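Local atomic coordinates of four helix bundle protein (Bacteroides thetaiotaomicron VPI-5482, PDB entry 2RLD), a protein that is of unknown function but belongs to the 23S rRNA-intervening sequence protein family, adopts a four-helix bundle and binds calcium. Residues 69-80 against 104-115. Numbering follows the deposited sequence.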
loop_
_atom_site.group_PDB
_atom_site.type_symbol
_atom_site.label_atom_id
_atom_site.label_comp_id
_atom_site.label_asym_id
_atom_site.label_seq_id
_atom_site.Cartn_x
_atom_site.Cartn_y
_atom_site.Cartn_z
ATOM N N LEU C 69 8.629 -6.599 20.296
ATOM C CA LEU C 69 9.370 -7.797 19.911
ATOM C C LEU C 69 8.456 -8.810 19.225
ATOM O O LEU C 69 8.880 -9.535 18.314
ATOM C CB LEU C 69 10.059 -8.428 21.109
ATOM C CG LEU C 69 11.228 -7.665 21.748
ATOM C CD1 LEU C 69 11.940 -8.574 22.740
ATOM C CD2 LEU C 69 12.191 -7.145 20.686
ATOM N N ASN C 70 7.201 -8.871 19.656
ATOM C CA ASN C 70 6.238 -9.762 19.019
ATOM C C ASN C 70 5.944 -9.344 17.592
ATOM O O ASN C 70 5.761 -10.207 16.724
ATOM C CB ASN C 70 4.937 -9.801 19.809
ATOM C CG ASN C 70 3.978 -10.891 19.310
ATOM O OD1 ASN C 70 2.920 -10.587 18.755
ATOM N ND2 ASN C 70 4.345 -12.165 19.520
ATOM N N ILE C 71 5.903 -8.032 17.338
ATOM C CA ILE C 71 5.790 -7.546 15.950
ATOM C C ILE C 71 7.050 -7.900 15.133
ATOM O O ILE C 71 6.938 -8.324 13.976
ATOM C CB ILE C 71 5.548 -6.028 15.865
ATOM C CG1 ILE C 71 4.271 -5.626 16.611
ATOM C CG2 ILE C 71 5.425 -5.575 14.384
ATOM C CD1 ILE C 71 4.127 -4.106 16.759
ATOM N N ALA C 72 8.236 -7.799 15.739
ATOM C CA ALA C 72 9.482 -8.263 15.075
ATOM C C ALA C 72 9.394 -9.748 14.702
ATOM O O ALA C 72 9.758 -10.160 13.597
ATOM C CB ALA C 72 10.701 -8.025 15.985
ATOM N N LEU C 73 8.872 -10.549 15.635
ATOM C CA LEU C 73 8.699 -11.973 15.380
ATOM C C LEU C 73 7.721 -12.246 14.217
ATOM O O LEU C 73 7.911 -13.173 13.418
ATOM C CB LEU C 73 8.196 -12.654 16.645
ATOM C CG LEU C 73 7.996 -14.157 16.562
ATOM C CD1 LEU C 73 9.264 -14.844 16.046
ATOM C CD2 LEU C 73 7.574 -14.671 17.935
ATOM N N LYS C 74 6.671 -11.438 14.147
ATOM C CA LYS C 74 5.695 -11.539 13.071
ATOM C C LYS C 74 6.371 -11.319 11.741
ATOM O O LYS C 74 6.143 -12.047 10.750
ATOM C CB LYS C 74 4.623 -10.479 13.244
ATOM C CG LYS C 74 3.537 -10.490 12.170
ATOM C CD LYS C 74 2.425 -9.494 12.500
ATOM C CE LYS C 74 2.860 -8.017 12.289
ATOM N NZ LYS C 74 2.846 -7.671 10.833
ATOM N N GLU C 75 7.183 -10.279 11.720
ATOM C CA GLU C 75 7.903 -9.888 10.496
ATOM C C GLU C 75 8.921 -10.969 10.091
ATOM O O GLU C 75 9.073 -11.291 8.907
ATOM C CB GLU C 75 8.559 -8.520 10.691
ATOM C CG GLU C 75 7.586 -7.348 10.899
ATOM C CD GLU C 75 6.748 -6.977 9.673
ATOM O OE1 GLU C 75 6.780 -7.674 8.638
ATOM O OE2 GLU C 75 6.061 -5.932 9.752
ATOM N N ALA C 76 9.587 -11.568 11.067
ATOM C CA ALA C 76 10.487 -12.711 10.819
ATOM C C ALA C 76 9.723 -13.882 10.192
ATOM O O ALA C 76 10.188 -14.489 9.216
ATOM C CB ALA C 76 11.160 -13.141 12.118
ATOM N N ASN C 77 8.540 -14.168 10.722
ATOM C CA ASN C 77 7.740 -15.246 10.182
ATOM C C ASN C 77 7.227 -14.962 8.794
ATOM O O ASN C 77 7.268 -15.853 7.932
ATOM C CB ASN C 77 6.608 -15.604 11.117
ATOM C CG ASN C 77 7.049 -16.574 12.156
ATOM O OD1 ASN C 77 7.134 -17.775 11.880
ATOM N ND2 ASN C 77 7.374 -16.079 13.344
ATOM N N GLU C 78 6.807 -13.726 8.537
ATOM C CA GLU C 78 6.381 -13.389 7.164
ATOM C C GLU C 78 7.548 -13.522 6.183
ATOM O O GLU C 78 7.390 -14.040 5.066
ATOM C CB GLU C 78 5.787 -11.986 7.100
ATOM C CG GLU C 78 5.160 -11.744 5.736
ATOM C CD GLU C 78 4.681 -10.339 5.495
ATOM O OE1 GLU C 78 4.369 -9.628 6.477
ATOM O OE2 GLU C 78 4.614 -9.962 4.302
ATOM N N THR C 79 8.715 -13.081 6.611
ATOM C CA THR C 79 9.922 -13.147 5.778
ATOM C C THR C 79 10.202 -14.615 5.426
ATOM O O THR C 79 10.548 -14.930 4.297
ATOM C CB THR C 79 11.137 -12.514 6.514
ATOM O OG1 THR C 79 10.873 -11.128 6.799
ATOM C CG2 THR C 79 12.417 -12.628 5.681
ATOM N N GLU C 80 10.065 -15.493 6.410
ATOM C CA GLU C 80 10.271 -16.945 6.209
ATOM C C GLU C 80 9.275 -17.514 5.190
ATOM O O GLU C 80 9.613 -18.372 4.385
ATOM C CB GLU C 80 10.257 -17.643 7.575
ATOM C CG GLU C 80 11.583 -17.335 8.316
ATOM C CD GLU C 80 11.469 -17.152 9.821
ATOM O OE1 GLU C 80 10.437 -17.549 10.404
ATOM O OE2 GLU C 80 12.426 -16.585 10.409
ATOM N N SER C 104 17.418 -15.958 9.449
ATOM C CA SER C 104 16.060 -15.565 9.856
ATOM C C SER C 104 15.620 -16.344 11.073
ATOM O O SER C 104 15.156 -15.778 12.071
ATOM C CB SER C 104 15.063 -15.746 8.707
ATOM O OG SER C 104 13.969 -14.839 8.844
ATOM N N THR C 105 15.818 -17.653 11.026
ATOM C CA THR C 105 15.287 -18.504 12.072
ATOM C C THR C 105 16.100 -18.350 13.369
ATOM O O THR C 105 15.571 -18.515 14.481
ATOM C CB THR C 105 15.180 -19.967 11.591
ATOM O OG1 THR C 105 16.450 -20.412 11.132
ATOM C CG2 THR C 105 14.189 -20.076 10.439
ATOM N N GLU C 106 17.380 -18.003 13.238
ATOM C CA GLU C 106 18.188 -17.630 14.404
ATOM C C GLU C 106 17.552 -16.452 15.134
ATOM O O GLU C 106 17.548 -16.412 16.350
ATOM C CB GLU C 106 19.619 -17.287 13.976
ATOM C CG GLU C 106 20.515 -16.786 15.084
ATOM C CD GLU C 106 21.929 -16.456 14.599
ATOM O OE1 GLU C 106 22.094 -16.035 13.425
ATOM O OE2 GLU C 106 22.879 -16.631 15.396
ATOM N N ILE C 107 17.037 -15.470 14.382
ATOM C CA ILE C 107 16.373 -14.310 14.974
ATOM C C ILE C 107 15.059 -14.706 15.651
ATOM O O ILE C 107 14.761 -14.226 16.760
ATOM C CB ILE C 107 16.176 -13.164 13.918
ATOM C CG1 ILE C 107 17.531 -12.550 13.557
ATOM C CG2 ILE C 107 15.183 -12.094 14.398
ATOM C CD1 ILE C 107 17.488 -11.653 12.346
ATOM N N ASN C 108 14.286 -15.585 15.009
ATOM C CA ASN C 108 13.086 -16.144 15.640
ATOM C C ASN C 108 13.368 -16.669 17.051
ATOM O O ASN C 108 12.648 -16.381 18.010
ATOM C CB ASN C 108 12.544 -17.318 14.836
ATOM C CG ASN C 108 11.798 -16.898 13.602
ATOM O OD1 ASN C 108 12.164 -15.940 12.942
ATOM N ND2 ASN C 108 10.734 -17.637 13.276
ATOM N N LYS C 109 14.428 -17.459 17.145
ATOM C CA LYS C 109 14.766 -18.189 18.364
ATOM C C LYS C 109 15.084 -17.203 19.496
ATOM O O LYS C 109 14.602 -17.347 20.625
ATOM C CB LYS C 109 15.968 -19.070 18.059
ATOM C CG LYS C 109 16.455 -19.934 19.195
ATOM C CD LYS C 109 17.708 -20.700 18.787
ATOM C CE LYS C 109 18.810 -19.768 18.307
ATOM N NZ LYS C 109 20.158 -20.203 18.741
ATOM N N LEU C 110 15.883 -16.188 19.177
ATOM C CA LEU C 110 16.278 -15.203 20.174
ATOM C C LEU C 110 15.067 -14.361 20.620
ATOM O O LEU C 110 14.860 -14.113 21.831
ATOM C CB LEU C 110 17.382 -14.314 19.597
ATOM C CG LEU C 110 18.677 -15.057 19.234
ATOM C CD1 LEU C 110 19.642 -14.193 18.394
ATOM C CD2 LEU C 110 19.341 -15.545 20.511
ATOM N N LEU C 111 14.246 -13.943 19.650
ATOM C CA LEU C 111 13.044 -13.174 19.997
ATOM C C LEU C 111 12.109 -13.967 20.903
ATOM O O LEU C 111 11.582 -13.447 21.891
ATOM C CB LEU C 111 12.296 -12.720 18.753
ATOM C CG LEU C 111 13.024 -11.704 17.876
ATOM C CD1 LEU C 111 12.301 -11.612 16.537
ATOM C CD2 LEU C 111 13.087 -10.345 18.560
ATOM N N ILE C 112 11.939 -15.245 20.601
ATOM C CA ILE C 112 11.061 -16.081 21.412
ATOM C C ILE C 112 11.600 -16.227 22.838
ATOM O O ILE C 112 10.832 -16.161 23.821
ATOM C CB ILE C 112 10.830 -17.459 20.762
ATOM C CG1 ILE C 112 9.980 -17.284 19.504
ATOM C CG2 ILE C 112 10.141 -18.420 21.767
ATOM C CD1 ILE C 112 10.083 -18.417 18.521
ATOM N N SER C 113 12.916 -16.394 22.961
ATOM C CA SER C 113 13.554 -16.522 24.269
ATOM C C SER C 113 13.287 -15.284 25.117
ATOM O O SER C 113 12.792 -15.371 26.235
ATOM C CB SER C 113 15.064 -16.724 24.112
ATOM O OG SER C 113 15.667 -17.015 25.359
ATOM N N ILE C 114 13.612 -14.124 24.570
ATOM C CA ILE C 114 13.368 -12.871 25.263
ATOM C C ILE C 114 11.884 -12.797 25.671
ATOM O O ILE C 114 11.546 -12.637 26.858
ATOM C CB ILE C 114 13.741 -11.676 24.369
ATOM C CG1 ILE C 114 15.257 -11.627 24.142
ATOM C CG2 ILE C 114 13.258 -10.371 24.985
ATOM C CD1 ILE C 114 15.664 -10.862 22.916
ATOM N N ILE C 115 11.003 -12.968 24.689
ATOM C CA ILE C 115 9.563 -12.838 24.909
ATOM C C ILE C 115 9.074 -13.791 25.994
ATOM O O ILE C 115 8.281 -13.401 26.859
ATOM C CB ILE C 115 8.770 -13.071 23.613
ATOM C CG1 ILE C 115 9.042 -11.919 22.633
ATOM C CG2 ILE C 115 7.257 -13.178 23.920
ATOM C CD1 ILE C 115 8.785 -12.252 21.176
#
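The backbones come closest at L73 and N108, whose CA atoms are 6.1 Å apart, where segments 69-80 and 104-115 run antiparallel with their axes 9.5 Å apart and 155° between their directions. The packing is knobs-into-holes: the side chain of L73 enters a hole formed by N108, L111, I112 and I115, which a forked leucine fills well, while N108 sits among L73, A76, N77 and E80. Swinging CG anti to the nitrogen (chi1 -178°) brings the end of L73 over to the other helix, where its methyls part, CD1 lying across the N108 side chain, 4.1 Å from N108 CG, and CD2 reaching I112 CG1 at 3.9 Å. L111 answers from the other helix: its CD1 settles 3.7 Å from L73 N and against the methyl of A72, where a small residue lets the leucine come in close to the backbone. Its other methyl, CD2, meets L69 CD2 at 3.9 Å, and I115 lays CG1 beside L69 CB at the same separation, extending the apolar seam. Toward the other end the chemistry turns polar. E80, its chain bent at chi2, is long enough to reach across, and S104, small enough to bring its hydroxyl close, donates a hydrogen bond of 2.8 Å from OG to the anti side of E80 OE2. The N108 amide lies opposite the same carboxylate, the two planes 45° apart. A leucine in place of E80 would probably leave the buried S104 hydroxyl without this acceptor and the N108 amide set against hydrocarbon. F18 of helix 7-32 touches S104, and R54 of a second subunit packs on E80. The contact thus joins helices 62-88 and 94-116 of the bundle through branched aliphatics at one end and, at the other, a buried carboxylate whose negative charge is probably eased by S104, N108 and the nearby R54 of the second subunit.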